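Local coordinates for protein 3-carboxy-cis,cis-muconate cycloisomerase (Pseudomonas putida, PDB 1RE5) that belongs to the mainly helical aspartase/fumarase (lyase) superfamily of enzymes and assembles from four chains, at residues G23-M28 against I79-A84; F31-A36 against A55-E60; Q139-A144 against V436-A441; P159-M164 against G432-W437. All coordinates share one frame; numbering follows the deposited sequence.

Following the chain from its N terminus, helix 21-40 opens contacts 1 and 2. Contact 2 closes first, when 55-60 returns to 31-36; contact 1 closes when helix 78-92 packs on 23-28, so contact 2 is nested inside its loop. The two touch, their centres about 9 Å apart. Helix 106-142 then carries the chain to the opposite side of its centre, where 139-144 and 159-164 begin contacts 3 and 4. Both close only on helix 434-449, sharing Val436 and Trp437, with centres about 7 Å apart. They tie this C-terminal helix to the end of helix 106-142 and the strand 159-161/helix 162-187 junction; contacts 1 and 2, centres 49 to 55 Å from theirs, join N-terminal helices.

Contact 1: residues G23-M28 against I79-A84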
loop_
_atom_site.group_PDB
_atom_site.type_symbol
_atom_site.label_atom_id
_atom_site.label_comp_id
_atom_site.label_asym_id
_atom_site.label_seq_id
_atom_site.Cartn_x
_atom_site.Cartn_y
_atom_site.Cartn_z
ATOM N N GLY D 23 13.763 -23.840 -9.216
ATOM C CA GLY D 23 13.435 -23.017 -10.370
ATOM C C GLY D 23 14.297 -21.779 -10.477
ATOM O O GLY D 23 14.708 -21.370 -11.564
ATOM N N ARG D 24 14.572 -21.177 -9.331
ATOM C CA ARG D 24 15.391 -19.977 -9.283
ATOM C C ARG D 24 16.813 -20.314 -9.761
ATOM O O ARG D 24 17.357 -19.653 -10.654
ATOM C CB ARG D 24 15.405 -19.445 -7.847
ATOM C CG ARG D 24 16.198 -18.190 -7.650
ATOM C CD ARG D 24 15.763 -17.524 -6.369
ATOM N NE ARG D 24 14.874 -16.392 -6.617
ATOM C CZ ARG D 24 14.062 -15.876 -5.700
ATOM N NH1 ARG D 24 14.021 -16.399 -4.482
ATOM N NH2 ARG D 24 13.310 -14.827 -5.995
ATOM N N LEU D 25 17.394 -21.353 -9.160
ATOM C CA LEU D 25 18.726 -21.819 -9.508
ATOM C C LEU D 25 18.794 -22.158 -10.994
ATOM O O LEU D 25 19.664 -21.669 -11.712
ATOM C CB LEU D 25 19.079 -23.062 -8.683
ATOM C CG LEU D 25 19.973 -22.912 -7.448
ATOM C CD1 LEU D 25 20.026 -21.463 -6.951
ATOM C CD2 LEU D 25 19.457 -23.828 -6.370
ATOM N N GLN D 26 17.863 -22.978 -11.464
ATOM C CA GLN D 26 17.887 -23.372 -12.864
ATOM C C GLN D 26 17.896 -22.203 -13.820
ATOM O O GLN D 26 18.590 -22.235 -14.839
ATOM C CB GLN D 26 16.713 -24.276 -13.205
ATOM C CG GLN D 26 16.949 -25.090 -14.471
ATOM C CD GLN D 26 18.229 -25.912 -14.392
ATOM O OE1 GLN D 26 18.399 -26.766 -13.498
ATOM N NE2 GLN D 26 19.142 -25.660 -15.327
ATOM N N GLY D 27 17.118 -21.176 -13.503
ATOM C CA GLY D 27 17.070 -20.010 -14.370
ATOM C C GLY D 27 18.457 -19.423 -14.574
ATOM O O GLY D 27 18.863 -19.145 -15.700
ATOM N N MET D 28 19.194 -19.241 -13.481
ATOM C CA MET D 28 20.536 -18.678 -13.554
ATOM C C MET D 28 21.515 -19.621 -14.264
ATOM O O MET D 28 22.327 -19.188 -15.090
ATOM C CB MET D 28 21.041 -18.337 -12.149
ATOM C CG MET D 28 20.302 -17.183 -11.507
ATOM S SD MET D 28 20.958 -16.718 -9.904
ATOM C CE MET D 28 20.098 -17.826 -8.807
ATOM N N ILE D 79 26.839 -14.605 -7.227
ATOM C CA ILE D 79 28.208 -14.972 -6.879
ATOM C C ILE D 79 28.382 -16.304 -6.135
ATOM O O ILE D 79 29.299 -17.066 -6.453
ATOM C CB ILE D 79 28.981 -13.828 -6.124
ATOM C CG1 ILE D 79 28.799 -13.949 -4.623
ATOM C CG2 ILE D 79 28.540 -12.467 -6.622
ATOM C CD1 ILE D 79 29.724 -13.033 -3.846
ATOM N N PRO D 80 27.515 -16.623 -5.159
ATOM C CA PRO D 80 27.749 -17.912 -4.503
ATOM C C PRO D 80 27.452 -19.070 -5.444
ATOM O O PRO D 80 28.067 -20.133 -5.353
ATOM C CB PRO D 80 26.792 -17.882 -3.317
ATOM C CG PRO D 80 26.687 -16.438 -3.014
ATOM C CD PRO D 80 26.530 -15.844 -4.399
ATOM N N LEU D 81 26.504 -18.868 -6.350
ATOM C CA LEU D 81 26.155 -19.921 -7.289
ATOM C C LEU D 81 27.291 -20.122 -8.280
ATOM O O LEU D 81 27.714 -21.255 -8.527
ATOM C CB LEU D 81 24.888 -19.569 -8.064
ATOM C CG LEU D 81 24.538 -20.620 -9.120
ATOM C CD1 LEU D 81 24.211 -21.927 -8.414
ATOM C CD2 LEU D 81 23.371 -20.160 -9.973
ATOM N N VAL D 82 27.769 -19.015 -8.851
ATOM C CA VAL D 82 28.850 -19.055 -9.824
ATOM C C VAL D 82 30.075 -19.726 -9.217
ATOM O O VAL D 82 30.713 -20.557 -9.863
ATOM C CB VAL D 82 29.214 -17.634 -10.319
ATOM C CG1 VAL D 82 30.471 -17.685 -11.172
ATOM C CG2 VAL D 82 28.067 -17.059 -11.147
ATOM N N LYS D 83 30.395 -19.382 -7.975
ATOM C CA LYS D 83 31.537 -19.996 -7.305
ATOM C C LYS D 83 31.319 -21.509 -7.189
ATOM O O LYS D 83 32.208 -22.298 -7.493
ATOM C CB LYS D 83 31.723 -19.395 -5.911
ATOM C CG LYS D 83 32.936 -19.923 -5.164
ATOM C CD LYS D 83 33.068 -19.247 -3.798
ATOM C CE LYS D 83 34.356 -19.641 -3.073
ATOM N NZ LYS D 83 35.570 -19.219 -3.834
ATOM N N ALA D 84 30.130 -21.909 -6.756
ATOM C CA ALA D 84 29.819 -23.321 -6.604
ATOM C C ALA D 84 29.856 -24.018 -7.960
ATOM O O ALA D 84 30.257 -25.179 -8.063
ATOM C CB ALA D 84 28.440 -23.495 -5.958
#
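Leu25 and Met28 of helix 21-40 receive Leu81 of helix 78-92 in a buried piece of helix-helix packing within the N-terminal part of this lyase-family chain. Leu81 is the shared element, and its CD2 does most of the touching: it rests on Met28, 3.7 Å from Met28 CB, and lies near the backbone of Leu25, 4.4 Å from Leu25 O. CD1 of Leu81 is 4.5 Å from Leu25 CG, a looser contact. Because CG of Leu81 stands anti to the backbone N (chi1 177°), the branch extends off its own helix and into the neighbour. The Met28 chain bends at chi3 (-86°), which swings its methyl back toward the same partner, so that Met28 CE lies 4.2 Å from Leu81 CD2. A forked leucine can serve two neighbours one helical turn apart, and a flexible methionine can lay both CB and CE near one leucine methyl; both residue types suit an apolar interior where contact depends on shape. Leu29, further along helix 21-40, also touches Leu81. Met28 goes on to Met110 of helix 106-142, and Leu25 packs on Thr64 of helix 64-74 and on Leu5 of the second subunit.

Contact 2: residues F31-A36 against A55-E60; sequences FEAALA and AACQAE
Cys57 lays its sulfur against Ala33, with SG 3.7 Å from Ala33 CB and 3.6 Å from Ala33 N. The methylene follows, Cys57 CB lying 4.0 Å from Ala33 CB, and SG also reaches Glu32 CB at 4.0 Å. The thiol thus settles on the backbone and the first side-chain carbons of helix 21-40. Alanine suits that spot because its single methyl lets the two backbones come close: the CA atoms of Ala33 and Cys57 are 6.3 Å apart. Cysteine, small but polarisable, meets the helix surface without needing a strong polar partner. Its position depends on the backbone, for Cys57 is the centre of an inverse gamma turn in the bend that follows helix 47-56, with a weak bond from Gln58 N to Ala56 O (3.0 Å). Gln26 of the same helix 21-40 also meets this bend: its NE2 bonds Cys57 O and its OE1 bonds Ala59 N, which would help hold the turn. Glu32 begins by pointing at Cys57, but the chain bends at chi2 (-57°) and takes the carboxylate elsewhere, OE1 coming to the edge of the Phe31 ring, in its plane. There the slightly positive ring hydrogens would probably favour the negative oxygen. The buried Glu32 side chain also packs against Val82 of helix 78-92, His101 and Ala109, while Phe31 is directed to Asp108 and Thr112 of helix 106-142.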
loop_
_atom_site.group_PDB
_atom_site.type_symbol
_atom_site.label_atom_id
_atom_site.label_comp_id
_atom_site.label_asym_id
_atom_site.label_seq_id
_atom_site.Cartn_x
_atom_site.Cartn_y
_atom_site.Cartn_z
ATOM N N PHE D 31 21.209 -19.467 -17.819
ATOM C CA PHE D 31 21.879 -18.279 -18.315
ATOM C C PHE D 31 23.362 -18.575 -18.526
ATOM O O PHE D 31 23.907 -18.287 -19.592
ATOM C CB PHE D 31 21.734 -17.132 -17.319
ATOM C CG PHE D 31 22.596 -15.946 -17.643
ATOM C CD1 PHE D 31 22.247 -15.073 -18.679
ATOM C CD2 PHE D 31 23.782 -15.722 -16.938
ATOM C CE1 PHE D 31 23.058 -13.999 -19.008
ATOM C CE2 PHE D 31 24.606 -14.645 -17.263
ATOM C CZ PHE D 31 24.242 -13.780 -18.303
ATOM N N GLU D 32 24.002 -19.152 -17.507
ATOM C CA GLU D 32 25.430 -19.487 -17.571
ATOM C C GLU D 32 25.780 -20.384 -18.760
ATOM O O GLU D 32 26.722 -20.101 -19.513
ATOM C CB GLU D 32 25.865 -20.157 -16.266
ATOM C CG GLU D 32 25.769 -19.226 -15.057
ATOM C CD GLU D 32 26.591 -17.944 -15.225
ATOM O OE1 GLU D 32 26.321 -16.957 -14.512
ATOM O OE2 GLU D 32 27.515 -17.918 -16.063
ATOM N N ALA D 33 25.020 -21.466 -18.921
ATOM C CA ALA D 33 25.241 -22.384 -20.026
ATOM C C ALA D 33 25.093 -21.611 -21.327
ATOM O O ALA D 33 25.982 -21.632 -22.174
ATOM C CB ALA D 33 24.238 -23.518 -19.973
ATOM N N ALA D 34 23.976 -20.914 -21.482
ATOM C CA ALA D 34 23.746 -20.137 -22.692
ATOM C C ALA D 34 24.887 -19.137 -22.960
ATOM O O ALA D 34 25.234 -18.882 -24.117
ATOM C CB ALA D 34 22.420 -19.402 -22.581
ATOM N N LEU D 35 25.463 -18.578 -21.891
ATOM C CA LEU D 35 26.553 -17.592 -21.993
ATOM C C LEU D 35 27.771 -18.222 -22.662
ATOM O O LEU D 35 28.295 -17.699 -23.647
ATOM C CB LEU D 35 26.971 -17.089 -20.601
ATOM C CG LEU D 35 27.346 -15.606 -20.398
ATOM C CD1 LEU D 35 28.407 -15.522 -19.331
ATOM C CD2 LEU D 35 27.870 -14.966 -21.662
ATOM N N ALA D 36 28.225 -19.344 -22.106
ATOM C CA ALA D 36 29.375 -20.067 -22.636
ATOM C C ALA D 36 29.161 -20.380 -24.124
ATOM O O ALA D 36 30.026 -20.132 -24.972
ATOM C CB ALA D 36 29.577 -21.358 -21.844
ATOM N N ALA D 55 27.192 -29.349 -18.562
ATOM C CA ALA D 55 27.053 -30.549 -17.744
ATOM C C ALA D 55 26.838 -30.202 -16.280
ATOM O O ALA D 55 26.228 -30.966 -15.535
ATOM C CB ALA D 55 28.295 -31.416 -17.889
ATOM N N ALA D 56 27.349 -29.048 -15.866
ATOM C CA ALA D 56 27.222 -28.617 -14.481
ATOM C C ALA D 56 26.051 -27.653 -14.249
ATOM O O ALA D 56 25.751 -27.299 -13.111
ATOM C CB ALA D 56 28.526 -27.978 -14.026
ATOM N N CYS D 57 25.390 -27.230 -15.323
ATOM C CA CYS D 57 24.261 -26.312 -15.205
ATOM C C CYS D 57 22.926 -27.025 -14.959
ATOM O O CYS D 57 21.966 -26.868 -15.716
ATOM C CB CYS D 57 24.172 -25.425 -16.451
ATOM S SG CYS D 57 25.466 -24.148 -16.527
ATOM N N GLN D 58 22.889 -27.814 -13.889
ATOM C CA GLN D 58 21.699 -28.543 -13.487
ATOM C C GLN D 58 21.487 -28.250 -11.986
ATOM O O GLN D 58 22.350 -28.538 -11.156
ATOM C CB GLN D 58 21.892 -30.043 -13.741
ATOM N N ALA D 59 20.342 -27.656 -11.651
ATOM C CA ALA D 59 20.021 -27.290 -10.268
ATOM C C ALA D 59 20.220 -28.403 -9.252
ATOM O O ALA D 59 20.681 -28.164 -8.138
ATOM C CB ALA D 59 18.582 -26.777 -10.181
ATOM N N GLU D 60 19.865 -29.618 -9.639
ATOM C CA GLU D 60 19.975 -30.783 -8.768
ATOM C C GLU D 60 21.362 -30.959 -8.144
ATOM O O GLU D 60 21.493 -31.428 -7.009
ATOM C CB GLU D 60 19.625 -32.046 -9.561
ATOM C CG GLU D 60 18.257 -32.017 -10.265
ATOM C CD GLU D 60 18.120 -30.900 -11.315
ATOM O OE1 GLU D 60 19.035 -30.756 -12.162
ATOM O OE2 GLU D 60 17.092 -30.174 -11.301
#

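Contact 3: residues Q139-A144 against V436-A441; sequences QALKHA and VWVARA
Val438 points one branch, CG1, toward the last turn of helix 106-142 and the residues just after it, where Ala140, Leu141 and Ala144 receive it. That methyl stands anti to the backbone N (chi1 174°), and its bearing decides the contact: CG1 lies 3.9 Å from Ala140 CB, 4.1 Å from Ala144 CB and 4.2 Å from Leu141 CD2. It also sits on the main chain of the helix, 3.7 Å from Ala140 O. The second branch, CG2, turns to the start of helix 162-187 and packs on the backbone of Gly163, so each methyl of the valine serves a different helix. Ala140 and Ala144 both direct their methyls toward Val438. Their small size admits a beta-branched residue close to the backbone, the CA atoms of Ala144 and Val438 being 6.3 Å apart. Leu141 is more exposed and leans in from the margin with its CD2. His143 leaves helical backbone angles; the bond from Ala144 N to Leu141 O (3.0 Å) continues the turn, and the Ala144 methyl faces the valine. On helix 434-449, Arg440 and Ala441 pack on Pro222 and Gln224 of the third subunit. Between side chains the contact is apolar, and CG1 meets the Ala140 carbonyl without a hydrogen bond between the two segments. This suggests that it rests mainly on van der Waals fit, with water kept from the buried Ala140 and Val438 but less so at Leu141, and directional bonding left to neighbours such as His143 O with Gly163 N and Ala144 O with Thr161 OG1.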
loop_
_atom_site.group_PDB
_atom_site.type_symbol
_atom_site.label_atom_id
_atom_site.label_comp_id
_atom_site.label_asym_id
_atom_site.label_seq_id
_atom_site.Cartn_x
_atom_site.Cartn_y
_atom_site.Cartn_z
ATOM N N GLN D 139 -21.082 -20.662 -19.507
ATOM C CA GLN D 139 -22.006 -20.354 -18.422
ATOM C C GLN D 139 -22.772 -19.062 -18.739
ATOM O O GLN D 139 -23.965 -18.967 -18.502
ATOM C CB GLN D 139 -21.237 -20.191 -17.109
ATOM C CG GLN D 139 -20.478 -21.426 -16.663
ATOM C CD GLN D 139 -21.389 -22.513 -16.128
ATOM O OE1 GLN D 139 -20.930 -23.454 -15.488
ATOM N NE2 GLN D 139 -22.687 -22.392 -16.387
ATOM N N ALA D 140 -22.079 -18.065 -19.274
ATOM C CA ALA D 140 -22.727 -16.809 -19.626
ATOM C C ALA D 140 -23.866 -17.104 -20.596
ATOM O O ALA D 140 -24.996 -16.676 -20.396
ATOM C CB ALA D 140 -21.718 -15.856 -20.268
ATOM N N LEU D 141 -23.561 -17.839 -21.657
ATOM C CA LEU D 141 -24.576 -18.191 -22.639
ATOM C C LEU D 141 -25.681 -19.022 -22.011
ATOM O O LEU D 141 -26.859 -18.733 -22.190
ATOM C CB LEU D 141 -23.959 -18.979 -23.792
ATOM C CG LEU D 141 -23.103 -18.193 -24.785
ATOM C CD1 LEU D 141 -22.394 -19.172 -25.712
ATOM C CD2 LEU D 141 -23.978 -17.218 -25.560
ATOM N N LYS D 142 -25.294 -20.061 -21.281
ATOM C CA LYS D 142 -26.251 -20.943 -20.631
ATOM C C LYS D 142 -27.270 -20.191 -19.798
ATOM O O LYS D 142 -28.448 -20.544 -19.806
ATOM C CB LYS D 142 -25.538 -21.957 -19.742
ATOM C CG LYS D 142 -26.480 -22.817 -18.919
ATOM C CD LYS D 142 -25.750 -24.014 -18.330
ATOM C CE LYS D 142 -26.688 -24.928 -17.553
ATOM N NZ LYS D 142 -25.984 -26.124 -17.028
ATOM N N HIS D 143 -26.833 -19.166 -19.076
ATOM C CA HIS D 143 -27.747 -18.401 -18.240
ATOM C C HIS D 143 -27.997 -16.991 -18.771
ATOM O O HIS D 143 -28.357 -16.086 -18.017
ATOM C CB HIS D 143 -27.219 -18.319 -16.801
ATOM C CG HIS D 143 -27.187 -19.635 -16.087
ATOM N ND1 HIS D 143 -26.065 -20.436 -16.051
ATOM C CD2 HIS D 143 -28.142 -20.298 -15.391
ATOM C CE1 HIS D 143 -26.330 -21.533 -15.364
ATOM N NE2 HIS D 143 -27.583 -21.474 -14.952
ATOM N N ALA D 144 -27.811 -16.800 -20.069
ATOM C CA ALA D 144 -28.012 -15.487 -20.678
ATOM C C ALA D 144 -29.356 -14.865 -20.343
ATOM O O ALA D 144 -29.510 -13.650 -20.382
ATOM C CB ALA D 144 -27.862 -15.577 -22.192
ATOM N N VAL D 436 -28.029 -9.096 -24.986
ATOM C CA VAL D 436 -27.125 -8.452 -25.920
ATOM C C VAL D 436 -25.718 -8.387 -25.308
ATOM O O VAL D 436 -24.729 -8.745 -25.961
ATOM C CB VAL D 436 -27.606 -7.025 -26.251
ATOM C CG1 VAL D 436 -26.578 -6.309 -27.127
ATOM C CG2 VAL D 436 -28.938 -7.092 -26.952
ATOM N N TRP D 437 -25.634 -7.936 -24.057
ATOM C CA TRP D 437 -24.349 -7.830 -23.374
ATOM C C TRP D 437 -23.616 -9.180 -23.407
ATOM O O TRP D 437 -22.424 -9.254 -23.751
ATOM C CB TRP D 437 -24.547 -7.392 -21.918
ATOM C CG TRP D 437 -25.190 -6.035 -21.711
ATOM C CD1 TRP D 437 -25.896 -5.629 -20.609
ATOM C CD2 TRP D 437 -25.156 -4.908 -22.601
ATOM N NE1 TRP D 437 -26.303 -4.328 -20.756
ATOM C CE2 TRP D 437 -25.867 -3.857 -21.967
ATOM C CE3 TRP D 437 -24.598 -4.682 -23.872
ATOM C CZ2 TRP D 437 -26.036 -2.594 -22.558
ATOM C CZ3 TRP D 437 -24.767 -3.422 -24.464
ATOM C CH2 TRP D 437 -25.484 -2.397 -23.803
ATOM N N VAL D 438 -24.319 -10.249 -23.041
ATOM C CA VAL D 438 -23.714 -11.573 -23.060
ATOM C C VAL D 438 -23.225 -11.916 -24.467
ATOM O O VAL D 438 -22.192 -12.556 -24.646
ATOM C CB VAL D 438 -24.716 -12.646 -22.639
ATOM C CG1 VAL D 438 -24.095 -14.024 -22.826
ATOM C CG2 VAL D 438 -25.141 -12.426 -21.185
ATOM N N ALA D 439 -23.985 -11.479 -25.467
ATOM C CA ALA D 439 -23.658 -11.732 -26.864
ATOM C C ALA D 439 -22.366 -11.047 -27.264
ATOM O O ALA D 439 -21.458 -11.679 -27.804
ATOM C CB ALA D 439 -24.773 -11.245 -27.726
ATOM N N ARG D 440 -22.293 -9.751 -26.994
ATOM C CA ARG D 440 -21.117 -8.968 -27.329
ATOM C C ARG D 440 -19.868 -9.476 -26.622
ATOM O O ARG D 440 -18.810 -9.608 -27.232
ATOM C CB ARG D 440 -21.349 -7.510 -26.959
ATOM C CG ARG D 440 -22.537 -6.880 -27.628
ATOM C CD ARG D 440 -22.619 -5.432 -27.232
ATOM N NE ARG D 440 -22.591 -4.547 -28.387
ATOM C CZ ARG D 440 -21.864 -3.437 -28.460
ATOM N NH1 ARG D 440 -21.088 -3.063 -27.452
ATOM N NH2 ARG D 440 -21.929 -2.677 -29.543
ATOM N N ALA D 441 -19.987 -9.754 -25.331
ATOM C CA ALA D 441 -18.846 -10.241 -24.562
ATOM C C ALA D 441 -18.323 -11.575 -25.092
ATOM O O ALA D 441 -17.111 -11.750 -25.260
ATOM C CB ALA D 441 -19.224 -10.380 -23.089
#

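Contact 4: residues P159-M164 against G432-W437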
loop_
_atom_site.group_PDB
_atom_site.type_symbol
_atom_site.label_atom_id
_atom_site.label_comp_id
_atom_site.label_asym_id
_atom_site.label_seq_id
_atom_site.Cartn_x
_atom_site.Cartn_y
_atom_site.Cartn_z
ATOM N N PRO D 159 -34.306 -5.689 -12.716
ATOM C CA PRO D 159 -33.805 -6.997 -13.126
ATOM C C PRO D 159 -32.516 -6.986 -13.916
ATOM O O PRO D 159 -32.177 -6.020 -14.620
ATOM C CB PRO D 159 -34.961 -7.576 -13.931
ATOM C CG PRO D 159 -36.137 -6.969 -13.298
ATOM C CD PRO D 159 -35.704 -5.527 -13.135
ATOM N N VAL D 160 -31.839 -8.121 -13.811
ATOM C CA VAL D 160 -30.564 -8.378 -14.443
ATOM C C VAL D 160 -30.609 -9.888 -14.754
ATOM O O VAL D 160 -31.551 -10.574 -14.366
ATOM C CB VAL D 160 -29.430 -7.974 -13.432
ATOM C CG1 VAL D 160 -28.381 -9.062 -13.294
ATOM C CG2 VAL D 160 -28.820 -6.643 -13.863
ATOM N N THR D 161 -29.617 -10.410 -15.460
ATOM C CA THR D 161 -29.606 -11.824 -15.798
ATOM C C THR D 161 -28.314 -12.427 -15.229
ATOM O O THR D 161 -27.319 -11.723 -15.078
ATOM C CB THR D 161 -29.673 -11.967 -17.334
ATOM O OG1 THR D 161 -30.434 -13.121 -17.675
ATOM C CG2 THR D 161 -28.305 -12.115 -17.926
ATOM N N LEU D 162 -28.306 -13.712 -14.889
ATOM C CA LEU D 162 -27.064 -14.280 -14.342
ATOM C C LEU D 162 -25.975 -14.240 -15.401
ATOM O O LEU D 162 -24.804 -13.988 -15.092
ATOM C CB LEU D 162 -27.252 -15.726 -13.848
ATOM C CG LEU D 162 -25.971 -16.411 -13.329
ATOM C CD1 LEU D 162 -25.387 -15.610 -12.173
ATOM C CD2 LEU D 162 -26.275 -17.833 -12.865
ATOM N N GLY D 163 -26.369 -14.492 -16.651
ATOM C CA GLY D 163 -25.421 -14.475 -17.750
ATOM C C GLY D 163 -24.786 -13.107 -17.920
ATOM O O GLY D 163 -23.597 -12.991 -18.255
ATOM N N MET D 164 -25.575 -12.060 -17.683
ATOM C CA MET D 164 -25.080 -10.698 -17.807
ATOM C C MET D 164 -23.938 -10.520 -16.810
ATOM O O MET D 164 -22.862 -10.021 -17.163
ATOM C CB MET D 164 -26.192 -9.693 -17.512
ATOM C CG MET D 164 -25.911 -8.293 -18.017
ATOM S SD MET D 164 -26.982 -7.025 -17.300
ATOM C CE MET D 164 -28.515 -7.825 -17.393
ATOM N N GLY D 432 -34.011 -5.682 -20.394
ATOM C CA GLY D 432 -33.237 -4.762 -21.208
ATOM C C GLY D 432 -32.267 -5.430 -22.172
ATOM O O GLY D 432 -32.628 -6.361 -22.889
ATOM N N GLN D 433 -31.024 -4.965 -22.179
ATOM C CA GLN D 433 -30.005 -5.511 -23.075
ATOM C C GLN D 433 -29.231 -6.705 -22.507
ATOM O O GLN D 433 -28.196 -7.101 -23.055
ATOM C CB GLN D 433 -29.014 -4.409 -23.475
ATOM C CG GLN D 433 -29.676 -3.184 -24.095
ATOM C CD GLN D 433 -30.583 -3.557 -25.258
ATOM O OE1 GLN D 433 -30.117 -4.064 -26.288
ATOM N NE2 GLN D 433 -31.889 -3.325 -25.096
ATOM N N ALA D 434 -29.735 -7.280 -21.420
ATOM C CA ALA D 434 -29.094 -8.424 -20.789
ATOM C C ALA D 434 -28.496 -9.417 -21.781
ATOM O O ALA D 434 -27.296 -9.685 -21.744
ATOM C CB ALA D 434 -30.088 -9.137 -19.890
ATOM N N ARG D 435 -29.330 -9.971 -22.656
ATOM C CA ARG D 435 -28.866 -10.947 -23.645
ATOM C C ARG D 435 -27.872 -10.372 -24.663
ATOM O O ARG D 435 -26.974 -11.073 -25.149
ATOM C CB ARG D 435 -30.067 -11.577 -24.370
ATOM C CG ARG D 435 -30.723 -12.698 -23.585
ATOM C CD ARG D 435 -31.916 -13.335 -24.310
ATOM N NE ARG D 435 -33.108 -12.481 -24.292
ATOM C CZ ARG D 435 -33.627 -11.931 -23.192
ATOM N NH1 ARG D 435 -33.061 -12.139 -22.006
ATOM N NH2 ARG D 435 -34.707 -11.161 -23.279
ATOM N N VAL D 436 -28.029 -9.096 -24.986
ATOM C CA VAL D 436 -27.125 -8.452 -25.920
ATOM C C VAL D 436 -25.718 -8.387 -25.308
ATOM O O VAL D 436 -24.729 -8.745 -25.961
ATOM C CB VAL D 436 -27.606 -7.025 -26.251
ATOM C CG1 VAL D 436 -26.578 -6.309 -27.127
ATOM C CG2 VAL D 436 -28.938 -7.092 -26.952
ATOM N N TRP D 437 -25.634 -7.936 -24.057
ATOM C CA TRP D 437 -24.349 -7.830 -23.374
ATOM C C TRP D 437 -23.616 -9.180 -23.407
ATOM O O TRP D 437 -22.424 -9.254 -23.751
ATOM C CB TRP D 437 -24.547 -7.392 -21.918
ATOM C CG TRP D 437 -25.190 -6.035 -21.711
ATOM C CD1 TRP D 437 -25.896 -5.629 -20.609
ATOM C CD2 TRP D 437 -25.156 -4.908 -22.601
ATOM N NE1 TRP D 437 -26.303 -4.328 -20.756
ATOM C CE2 TRP D 437 -25.867 -3.857 -21.967
ATOM C CE3 TRP D 437 -24.598 -4.682 -23.872
ATOM C CZ2 TRP D 437 -26.036 -2.594 -22.558
ATOM C CZ3 TRP D 437 -24.767 -3.422 -24.464
ATOM C CH2 TRP D 437 -25.484 -2.397 -23.803
#
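Met164 comes to the indole of Trp437 at its edge, near the ring plane, where CG of Met164 is 3.7 Å from Trp437 CD1. The sulfur stays at that same edge: Met164 SD lies 4.9 Å from the centroid of the five-membered ring, 89° off the ring normal. One face of the indole carries Gln433 CB, 3.5 Å above the plane and offset toward the rim. Met164 and Trp437 run side by side in the same direction, and the methionine chain then bends at chi3 (-44°) to carry its methyl to Ala434, though the modelled separation of Met164 CE and Ala434 CB is doubtfully short. The small Ala434 also meets Thr161, CB to CB at 3.8 Å. Thr161 suits a place that is half apolar, since its OG1 bonds Ala144 O and, weakly, Thr146 O. Trp437 uses its ring N likewise, NE1 bonding Gly197 O of the third subunit, and Met164 packs on that same glycine. At the start of helix 434-449, Gln433 holds the N-cap position and its O accepts a bond from Trp437 N (2.9 Å). This is a Met-aromatic contact, packing the first turn of the C-terminal helix on the junction of strand 159-161 and helix 162-187.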